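VP4 protein (Tellina virus 1, PDB 3P06) acts as a serine protease of the birnavirus VP4 family that probably cuts the viral polyprotein into its final products, including at its own junction with VP3. Local coordinates at residues 8-13 / 111-116; 85-90 / 115-120; 119-124 / 174-179. One frame throughout, in Å; residues are numbered along the deposited sequence.

Contact 1: residues 8-13 / 111-116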
loop_
_atom_site.group_PDB
_atom_site.type_symbol
_atom_site.label_atom_id
_atom_site.label_comp_id
_atom_site.label_asym_id
_atom_site.label_seq_id
_atom_site.Cartn_x
_atom_site.Cartn_y
_atom_site.Cartn_z
ATOM N N VAL A 8 -6.485 5.150 9.057
ATOM C CA VAL A 8 -5.099 5.545 9.112
ATOM C C VAL A 8 -4.303 4.353 8.558
ATOM O O VAL A 8 -4.653 3.207 8.824
ATOM C CB VAL A 8 -4.737 5.936 10.574
ATOM C CG1 VAL A 8 -3.229 5.965 10.813
ATOM C CG2 VAL A 8 -5.366 7.335 10.894
ATOM N N GLY A 9 -3.284 4.631 7.763
ATOM C CA GLY A 9 -2.440 3.583 7.236
ATOM C C GLY A 9 -1.360 4.171 6.363
ATOM O O GLY A 9 -0.990 5.341 6.534
ATOM N N VAL A 10 -0.843 3.376 5.418
ATOM C CA VAL A 10 0.247 3.860 4.590
ATOM C C VAL A 10 -0.057 3.546 3.108
ATOM O O VAL A 10 -0.415 2.388 2.763
ATOM C CB VAL A 10 1.633 3.245 5.049
ATOM C CG1 VAL A 10 2.752 3.601 4.048
ATOM C CG2 VAL A 10 1.997 3.747 6.478
ATOM N N LEU A 11 0.050 4.585 2.276
ATOM C CA LEU A 11 -0.293 4.486 0.886
ATOM C C LEU A 11 0.785 3.689 0.104
ATOM O O LEU A 11 1.955 3.778 0.395
ATOM C CB LEU A 11 -0.347 5.892 0.281
ATOM C CG LEU A 11 -1.682 6.590 0.635
ATOM C CD1 LEU A 11 -1.549 8.023 0.234
ATOM C CD2 LEU A 11 -2.828 5.918 -0.081
ATOM N N LEU A 12 0.371 2.965 -0.911
ATOM C CA LEU A 12 1.334 2.264 -1.766
ATOM C C LEU A 12 0.846 2.374 -3.220
ATOM O O LEU A 12 -0.337 2.218 -3.502
ATOM C CB LEU A 12 1.510 0.768 -1.340
ATOM C CG LEU A 12 0.231 -0.073 -1.433
ATOM C CD1 LEU A 12 0.425 -1.147 -2.507
ATOM C CD2 LEU A 12 -0.149 -0.782 -0.072
ATOM N N PRO A 13 1.769 2.618 -4.140
ATOM C CA PRO A 13 1.409 2.700 -5.560
ATOM C C PRO A 13 1.221 1.320 -6.205
ATOM O O PRO A 13 1.879 0.363 -5.812
ATOM C CB PRO A 13 2.617 3.455 -6.187
ATOM C CG PRO A 13 3.774 3.006 -5.383
ATOM C CD PRO A 13 3.212 2.877 -3.922
ATOM N N ASP A 111 1.656 -0.988 10.232
ATOM C CA ASP A 111 1.512 -1.748 11.524
ATOM C C ASP A 111 2.171 -1.075 12.758
ATOM O O ASP A 111 1.650 -1.144 13.904
ATOM C CB ASP A 111 2.034 -3.164 11.417
ATOM C CG ASP A 111 1.579 -4.026 12.616
ATOM O OD1 ASP A 111 0.334 -4.190 12.795
ATOM O OD2 ASP A 111 2.450 -4.505 13.384
ATOM N N THR A 112 3.302 -0.404 12.533
ATOM C CA THR A 112 4.011 0.241 13.662
ATOM C C THR A 112 3.875 1.761 13.606
ATOM O O THR A 112 4.597 2.468 14.284
ATOM C CB THR A 112 5.507 -0.182 13.711
ATOM O OG1 THR A 112 6.097 0.042 12.416
ATOM C CG2 THR A 112 5.636 -1.707 14.103
ATOM N N LEU A 113 2.931 2.252 12.815
ATOM C CA LEU A 113 2.571 3.660 12.794
ATOM C C LEU A 113 1.853 4.024 14.078
ATOM O O LEU A 113 0.813 3.437 14.425
ATOM C CB LEU A 113 1.656 3.937 11.621
ATOM C CG LEU A 113 1.326 5.357 11.189
ATOM C CD1 LEU A 113 2.594 6.135 10.936
ATOM C CD2 LEU A 113 0.488 5.281 9.938
ATOM N N GLU A 114 2.415 4.962 14.818
ATOM C CA GLU A 114 1.801 5.305 16.107
ATOM C C GLU A 114 1.156 6.675 16.094
ATOM O O GLU A 114 0.580 7.091 17.097
ATOM C CB GLU A 114 2.838 5.190 17.251
ATOM C CG GLU A 114 3.549 3.833 17.278
ATOM C CD GLU A 114 2.672 2.708 17.839
ATOM O OE1 GLU A 114 2.979 1.521 17.574
ATOM O OE2 GLU A 114 1.695 3.002 18.573
ATOM N N SER A 115 1.199 7.354 14.946
ATOM C CA SER A 115 0.855 8.780 14.901
ATOM C C SER A 115 -0.626 9.085 14.824
ATOM O O SER A 115 -1.043 10.182 15.241
ATOM C CB SER A 115 1.594 9.505 13.791
ATOM O OG SER A 115 1.260 8.948 12.533
ATOM N N GLN A 116 -1.439 8.160 14.313
ATOM C CA GLN A 116 -2.886 8.476 14.223
ATOM C C GLN A 116 -3.183 9.337 12.976
ATOM O O GLN A 116 -4.313 9.800 12.754
ATOM C CB GLN A 116 -3.295 9.216 15.504
ATOM C CG GLN A 116 -4.710 9.751 15.566
ATOM C CD GLN A 116 -5.677 8.657 15.977
ATOM O OE1 GLN A 116 -5.719 8.262 17.147
ATOM N NE2 GLN A 116 -6.438 8.137 15.009
#
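Val8, just before strand 9-18, meets the loop that follows helix 104-111 through both of its methyl groups: CG1 bridges Leu113 and Gln116, while CG2 lies on Gln116. The CB atom is the fork. With CG1 anti to the backbone N (chi1 163°), that branch reaches the CD2 methyl of Leu113 at 3.9 Å and also passes the carbonyl carbon of Gln116. The other branch, CG2, lies against the backbone carbonyl of Gln116, 3.3 Å from its O, with NE2 of the same residue's side-chain amide a looser 4.3 Å from CG2. Gln116 directs its own CB away from the strand, and a chain bent at chi2 brings the amide back toward Val8.

From the loop, a single methyl does most of the work. Leu113 sends CD2 between Val8 and Val10: besides Val8 CG1 it touches Val10 CG2 at 4.1 Å and grazes the backbone O of Gly9 at 3.7 Å. Val8 and Val10 both turn their CB toward the loop, while Gly9 between them contributes its backbone O. The contact is made by methyl groups, against each other and against backbone carbonyls. The backbone O of Leu113 finds its partner outside the pair, in Lys31 NZ. Val10 also rests on Ala106, Ala109 and Ala110, so it faces the helix as well as the loop after it. This is sheet-against-helix packing of an alpha/beta protein, in which a strand of the mixed seven-stranded sheet of the S50 protease is covered by the helix that follows the predicted nucleophile Ser102 and by that helix's exit loop.

Contact 2: residues 85-90 / 115-120. With URE (urea), chain G.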
loop_
_atom_site.group_PDB
_atom_site.type_symbol
_atom_site.label_atom_id
_atom_site.label_comp_id
_atom_site.label_asym_id
_atom_site.label_seq_id
_atom_site.Cartn_x
_atom_site.Cartn_y
_atom_site.Cartn_z
ATOM N N THR A 85 -6.692 11.337 2.608
ATOM C CA THR A 85 -6.313 12.503 3.376
ATOM C C THR A 85 -5.503 11.968 4.558
ATOM O O THR A 85 -5.327 10.753 4.665
ATOM C CB THR A 85 -7.550 13.346 3.906
ATOM O OG1 THR A 85 -8.297 12.575 4.883
ATOM C CG2 THR A 85 -8.491 13.799 2.736
ATOM N N ALA A 86 -5.034 12.853 5.439
ATOM C CA ALA A 86 -4.382 12.406 6.704
ATOM C C ALA A 86 -5.218 11.404 7.544
ATOM O O ALA A 86 -4.657 10.555 8.277
ATOM C CB ALA A 86 -3.952 13.615 7.529
ATOM N N THR A 87 -6.549 11.436 7.399
ATOM C CA THR A 87 -7.391 10.628 8.285
ATOM C C THR A 87 -8.561 9.929 7.622
ATOM O O THR A 87 -9.419 9.335 8.310
ATOM C CB THR A 87 -8.000 11.495 9.486
ATOM O OG1 THR A 87 -8.849 12.508 8.931
ATOM C CG2 THR A 87 -6.916 12.147 10.285
ATOM N N SER A 88 -8.629 9.971 6.300
ATOM C CA SER A 88 -9.711 9.265 5.626
ATOM C C SER A 88 -9.316 8.772 4.261
ATOM O O SER A 88 -8.351 9.307 3.639
ATOM C CB SER A 88 -10.940 10.203 5.519
ATOM O OG SER A 88 -10.587 11.198 4.600
ATOM N N ILE A 89 -10.053 7.777 3.767
ATOM C CA ILE A 89 -9.852 7.368 2.408
ATOM C C ILE A 89 -11.167 7.166 1.713
ATOM O O ILE A 89 -12.173 6.951 2.352
ATOM C CB ILE A 89 -9.075 5.997 2.316
ATOM C CG1 ILE A 89 -9.800 4.905 3.160
ATOM C CG2 ILE A 89 -7.675 6.220 2.788
ATOM C CD1 ILE A 89 -9.031 3.580 3.298
ATOM N N LEU A 90 -11.138 7.147 0.403
ATOM C CA LEU A 90 -12.295 6.805 -0.335
ATOM C C LEU A 90 -11.953 5.500 -1.107
ATOM O O LEU A 90 -11.033 5.467 -1.939
ATOM C CB LEU A 90 -12.634 7.941 -1.267
ATOM C CG LEU A 90 -13.852 7.801 -2.201
ATOM C CD1 LEU A 90 -15.065 7.390 -1.446
ATOM C CD2 LEU A 90 -14.187 9.166 -2.789
ATOM N N SER A 115 1.199 7.354 14.946
ATOM C CA SER A 115 0.855 8.780 14.901
ATOM C C SER A 115 -0.626 9.085 14.824
ATOM O O SER A 115 -1.043 10.182 15.241
ATOM C CB SER A 115 1.594 9.505 13.791
ATOM O OG SER A 115 1.260 8.948 12.533
ATOM N N GLN A 116 -1.439 8.160 14.313
ATOM C CA GLN A 116 -2.886 8.476 14.223
ATOM C C GLN A 116 -3.183 9.337 12.976
ATOM O O GLN A 116 -4.313 9.800 12.754
ATOM C CB GLN A 116 -3.295 9.216 15.504
ATOM C CG GLN A 116 -4.710 9.751 15.566
ATOM C CD GLN A 116 -5.677 8.657 15.977
ATOM O OE1 GLN A 116 -5.719 8.262 17.147
ATOM N NE2 GLN A 116 -6.438 8.137 15.009
ATOM N N GLN A 117 -2.148 9.579 12.174
ATOM C CA GLN A 117 -2.322 10.220 10.875
ATOM C C GLN A 117 -1.552 9.416 9.832
ATOM O O GLN A 117 -0.422 8.962 10.065
ATOM C CB GLN A 117 -1.792 11.659 10.886
ATOM C CG GLN A 117 -2.480 12.621 11.793
ATOM C CD GLN A 117 -2.495 13.992 11.168
ATOM O OE1 GLN A 117 -1.594 14.338 10.399
ATOM N NE2 GLN A 117 -3.544 14.767 11.448
ATOM N N THR A 118 -2.130 9.267 8.669
ATOM C CA THR A 118 -1.421 8.643 7.518
ATOM C C THR A 118 -0.334 9.628 7.090
ATOM O O THR A 118 -0.619 10.838 7.006
ATOM C CB THR A 118 -2.445 8.513 6.379
ATOM O OG1 THR A 118 -3.477 7.608 6.800
ATOM C CG2 THR A 118 -1.826 8.071 5.068
ATOM N N PRO A 119 0.915 9.150 6.847
ATOM C CA PRO A 119 1.984 10.040 6.400
ATOM C C PRO A 119 1.746 10.509 4.944
ATOM O O PRO A 119 1.136 9.791 4.132
ATOM C CB PRO A 119 3.260 9.131 6.428
ATOM C CG PRO A 119 2.788 7.792 6.338
ATOM C CD PRO A 119 1.403 7.764 7.047
ATOM N N PHE A 120 2.248 11.685 4.615
ATOM C CA PHE A 120 2.106 12.169 3.262
ATOM C C PHE A 120 3.293 11.629 2.492
ATOM O O PHE A 120 4.241 12.363 2.219
ATOM C CB PHE A 120 2.083 13.680 3.278
ATOM C CG PHE A 120 1.848 14.302 1.944
ATOM C CD1 PHE A 120 0.662 14.100 1.273
ATOM C CD2 PHE A 120 2.829 15.137 1.362
ATOM C CE1 PHE A 120 0.448 14.678 0.002
ATOM C CE2 PHE A 120 2.595 15.710 0.069
ATOM C CZ PHE A 120 1.407 15.499 -0.563
HETATM C C URE G . 2.536 12.645 9.816
HETATM O O URE G . 3.489 11.943 9.459
HETATM N N1 URE G . 2.422 12.982 11.097
HETATM N N2 URE G . 1.578 13.084 8.978
HETATM O O HOH W 1 -5.731 7.998 5.821
#
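The tight hairpin turn between strands 83-84 and 88-92 delivers the carbonyl of Ala86 to the backbone N of Thr118, in the extended loop ahead of strand 122-123. Thr118 N donates to Ala86 O at 2.9 Å, nearly straight at 167°, and arrives in the carbonyl plane on a lone pair. The CA of Gln117 adds a weaker CA-H...O contact of 3.5 Å to the same Ala86 O, which is thus approached by two successive residues of the loop.

The turn is held in shape from within. Thr85 OG1 accepts from Thr87 N, making an ST turn, and shares a hydrogen bond with Ser88 OG at 2.7 Å, while Thr85 N bonds to Ser88 O.

A second link probably runs through water. Thr118 turns its OG1 anti to the carbonyl carbon (chi1 -64°), toward a water that donates to Thr85 O at 3.0 Å. This water lies unusually close to OG1, so that half of the link is less certain. OG1 also accepts from Gly9 N, which ties the loop to strand 9-18.

Farther out, the methyl CB of Ala86 packs against the amide end of Gln117, 3.8 Å from OE1 and 3.9 Å from CD. That same OE1 lies 3.7 Å from N2 of the bound urea, whose pocket includes Gln117, Thr118 and Pro119. Thr87 adds a loose contact, CG2 to Gln116 O at 4.3 Å. The arrangement is that of a beta-hairpin tip docked on a loop by one backbone bond and probably one water bridge, with Gln117 reaching both the turn and the urea.

Contact 3: residues 119-124 / 174-179; sequences PFLMVT and GDKPWR. With URE (urea), chain G; SO4 (sulfate ion), chain B.
Phe120 holds CG anti to its backbone N (chi1 -176°), which carries its ring out along 174-179, while Trp178, with chi1 -82°, brings its indole against Phe120. CB of Phe120 then sits almost straight above the five-membered ring of Trp178, a CH-pi contact 3.8 Å from CB to the ring centroid. Phe120 CD1 lies over the same indole face, 3.5 Å from CE3 of Trp178. The two aromatic planes are inclined at 52°, and over one face of the phenyl ring passes the backbone N of Arg179, 3.6 Å from Phe120 CD2; the CB and CG of Arg179 follow near CE2.

Next to the rings, Phe120 N donates to Lys176 O at 2.8 Å. Phe120 is the centre of an inverse gamma turn, closed by a weak bond from Leu121 N to Pro119 O; this kink brings the chain from the loop 115-120 into strand 122-123, the edge of a short parallel sheet. Trp178 NE1 is taken by Thr118 O, which fixes the indole's rotation from the same loop.

Pro119 CB packs on Lys176 CB at 3.9 Å, and the Lys176 side chain runs on, CG 4.1 Å from Leu121 CB, before its NZ donates to Val172 O in helix 166-173. Urea sits beside this pair, its O 3.9 Å from Pro119 CA. Lys176 N donates to the urea O at 2.9 Å, and urea N2 gives a weak bond back to Lys176 O, so that carbonyl serves two donors. At the far end of 119-124, Thr124 OG1 bonds to NZ of Lys141, a predicted active-site residue.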
loop_
_atom_site.group_PDB
_atom_site.type_symbol
_atom_site.label_atom_id
_atom_site.label_comp_id
_atom_site.label_asym_id
_atom_site.label_seq_id
_atom_site.Cartn_x
_atom_site.Cartn_y
_atom_site.Cartn_z
ATOM N N PRO A 119 0.915 9.150 6.847
ATOM C CA PRO A 119 1.984 10.040 6.400
ATOM C C PRO A 119 1.746 10.509 4.944
ATOM O O PRO A 119 1.136 9.791 4.132
ATOM C CB PRO A 119 3.260 9.131 6.428
ATOM C CG PRO A 119 2.788 7.792 6.338
ATOM C CD PRO A 119 1.403 7.764 7.047
ATOM N N PHE A 120 2.248 11.685 4.615
ATOM C CA PHE A 120 2.106 12.169 3.262
ATOM C C PHE A 120 3.293 11.629 2.492
ATOM O O PHE A 120 4.241 12.363 2.219
ATOM C CB PHE A 120 2.083 13.680 3.278
ATOM C CG PHE A 120 1.848 14.302 1.944
ATOM C CD1 PHE A 120 0.662 14.100 1.273
ATOM C CD2 PHE A 120 2.829 15.137 1.362
ATOM C CE1 PHE A 120 0.448 14.678 0.002
ATOM C CE2 PHE A 120 2.595 15.710 0.069
ATOM C CZ PHE A 120 1.407 15.499 -0.563
ATOM N N LEU A 121 3.239 10.337 2.168
ATOM C CA LEU A 121 4.346 9.681 1.560
ATOM C C LEU A 121 3.853 8.318 1.131
ATOM O O LEU A 121 3.165 7.636 1.897
ATOM C CB LEU A 121 5.458 9.499 2.593
ATOM C CG LEU A 121 6.776 8.890 2.087
ATOM C CD1 LEU A 121 7.540 9.872 1.276
ATOM C CD2 LEU A 121 7.669 8.361 3.214
HETATM N N MSE A 122 4.195 7.888 -0.063
HETATM C CA MSE A 122 3.769 6.564 -0.502
HETATM C C MSE A 122 4.960 5.651 -0.304
HETATM O O MSE A 122 6.130 6.114 -0.332
HETATM C CB MSE A 122 3.393 6.586 -1.983
HETATM C CG MSE A 122 2.193 7.520 -2.251
HETATM SE SE MSE A 122 1.682 7.260 -4.162
HETATM C CE MSE A 122 0.477 5.783 -3.774
ATOM N N VAL A 123 4.693 4.367 -0.130
ATOM C CA VAL A 123 5.811 3.464 0.114
ATOM C C VAL A 123 5.715 2.220 -0.781
ATOM O O VAL A 123 4.645 1.672 -0.925
ATOM C CB VAL A 123 5.819 3.090 1.629
ATOM C CG1 VAL A 123 6.814 1.955 1.907
ATOM C CG2 VAL A 123 6.128 4.374 2.523
ATOM N N THR A 124 6.797 1.768 -1.392
ATOM C CA THR A 124 6.717 0.525 -2.193
ATOM C C THR A 124 7.888 -0.390 -1.834
ATOM O O THR A 124 9.027 0.089 -1.649
ATOM C CB THR A 124 6.687 0.814 -3.787
ATOM O OG1 THR A 124 6.376 -0.385 -4.531
ATOM C CG2 THR A 124 8.020 1.297 -4.291
ATOM N N GLY A 174 7.420 8.563 10.060
ATOM C CA GLY A 174 7.025 9.195 11.320
ATOM C C GLY A 174 6.725 10.681 11.184
ATOM O O GLY A 174 5.885 11.213 11.920
ATOM N N ASP A 175 7.377 11.368 10.253
ATOM C CA ASP A 175 7.250 12.830 10.192
ATOM C C ASP A 175 7.063 13.312 8.764
ATOM O O ASP A 175 8.028 13.835 8.173
ATOM C CB ASP A 175 8.537 13.459 10.736
ATOM C CG ASP A 175 8.346 14.874 11.262
ATOM O OD1 ASP A 175 7.189 15.299 11.541
ATOM O OD2 ASP A 175 9.393 15.568 11.439
ATOM N N LYS A 176 5.851 13.121 8.215
ATOM C CA LYS A 176 5.510 13.499 6.822
ATOM C C LYS A 176 4.195 14.281 6.733
ATOM O O LYS A 176 3.126 13.727 6.397
ATOM C CB LYS A 176 5.547 12.268 5.892
ATOM C CG LYS A 176 6.989 11.735 5.699
ATOM C CD LYS A 176 7.820 12.627 4.746
ATOM C CE LYS A 176 9.286 12.154 4.685
ATOM N NZ LYS A 176 9.895 11.967 6.042
ATOM N N PRO A 177 4.261 15.586 7.080
ATOM C CA PRO A 177 3.039 16.400 7.114
ATOM C C PRO A 177 2.464 16.522 5.698
ATOM O O PRO A 177 3.188 16.390 4.710
ATOM C CB PRO A 177 3.513 17.777 7.664
ATOM C CG PRO A 177 5.000 17.763 7.550
ATOM C CD PRO A 177 5.485 16.367 7.370
ATOM N N TRP A 178 1.169 16.767 5.628
ATOM C CA TRP A 178 0.421 16.857 4.363
ATOM C C TRP A 178 0.704 18.222 3.727
ATOM O O TRP A 178 0.330 19.271 4.308
ATOM C CB TRP A 178 -1.093 16.628 4.648
ATOM C CG TRP A 178 -1.299 15.150 4.727
ATOM C CD1 TRP A 178 -0.786 14.300 5.703
ATOM C CD2 TRP A 178 -1.900 14.290 3.722
ATOM N NE1 TRP A 178 -1.104 12.974 5.386
ATOM C CE2 TRP A 178 -1.755 12.941 4.173
ATOM C CE3 TRP A 178 -2.556 14.525 2.497
ATOM C CZ2 TRP A 178 -2.259 11.840 3.438
ATOM C CZ3 TRP A 178 -3.028 13.431 1.749
ATOM C CH2 TRP A 178 -2.889 12.099 2.226
ATOM N N ARG A 179 1.338 18.238 2.552
ATOM C CA ARG A 179 1.596 19.527 1.882
ATOM C C ARG A 179 0.349 20.003 1.094
ATOM O O ARG A 179 0.270 21.144 0.664
ATOM C CB ARG A 179 2.831 19.458 0.970
ATOM C CG ARG A 179 4.159 19.087 1.666
ATOM C CD ARG A 179 4.666 20.215 2.545
ATOM N NE ARG A 179 5.667 19.730 3.494
ATOM C CZ ARG A 179 6.323 20.492 4.361
ATOM N NH1 ARG A 179 6.110 21.802 4.416
ATOM N NH2 ARG A 179 7.196 19.934 5.180
HETATM C C URE G . 2.536 12.645 9.816
HETATM O O URE G . 3.489 11.943 9.459
HETATM N N1 URE G . 2.422 12.982 11.097
HETATM N N2 URE G . 1.578 13.084 8.978
HETATM S S SO4 B . 8.675 -2.357 -6.486
HETATM O O1 SO4 B . 8.821 -2.302 -5.053
HETATM O O2 SO4 B . 8.867 -1.001 -7.001
HETATM O O3 SO4 B . 9.709 -3.239 -6.984
HETATM O O4 SO4 B . 7.435 -2.903 -6.979
#

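From the N terminus, about a hundred residues separate strand 9-18 from 111-116, where contact 1 closes the first long loop. Contact 2 starts inside that loop, at the hairpin 85-90, and finishes on almost the same place, sharing Ser115 and Gln116 with contact 1. Contact 3 opens where contact 2 ends, on Pro119 and Phe120, and closes a separate loop that includes Lys141. The run 111-124 is therefore common ground: it ties the seven-stranded sheet, the four-stranded sheet's hairpin and the loop after helix 166-173 together. A bond between Leu11 O and Val123 N joins contacts 1 and 3 directly, and urea touches contacts 2 and 3.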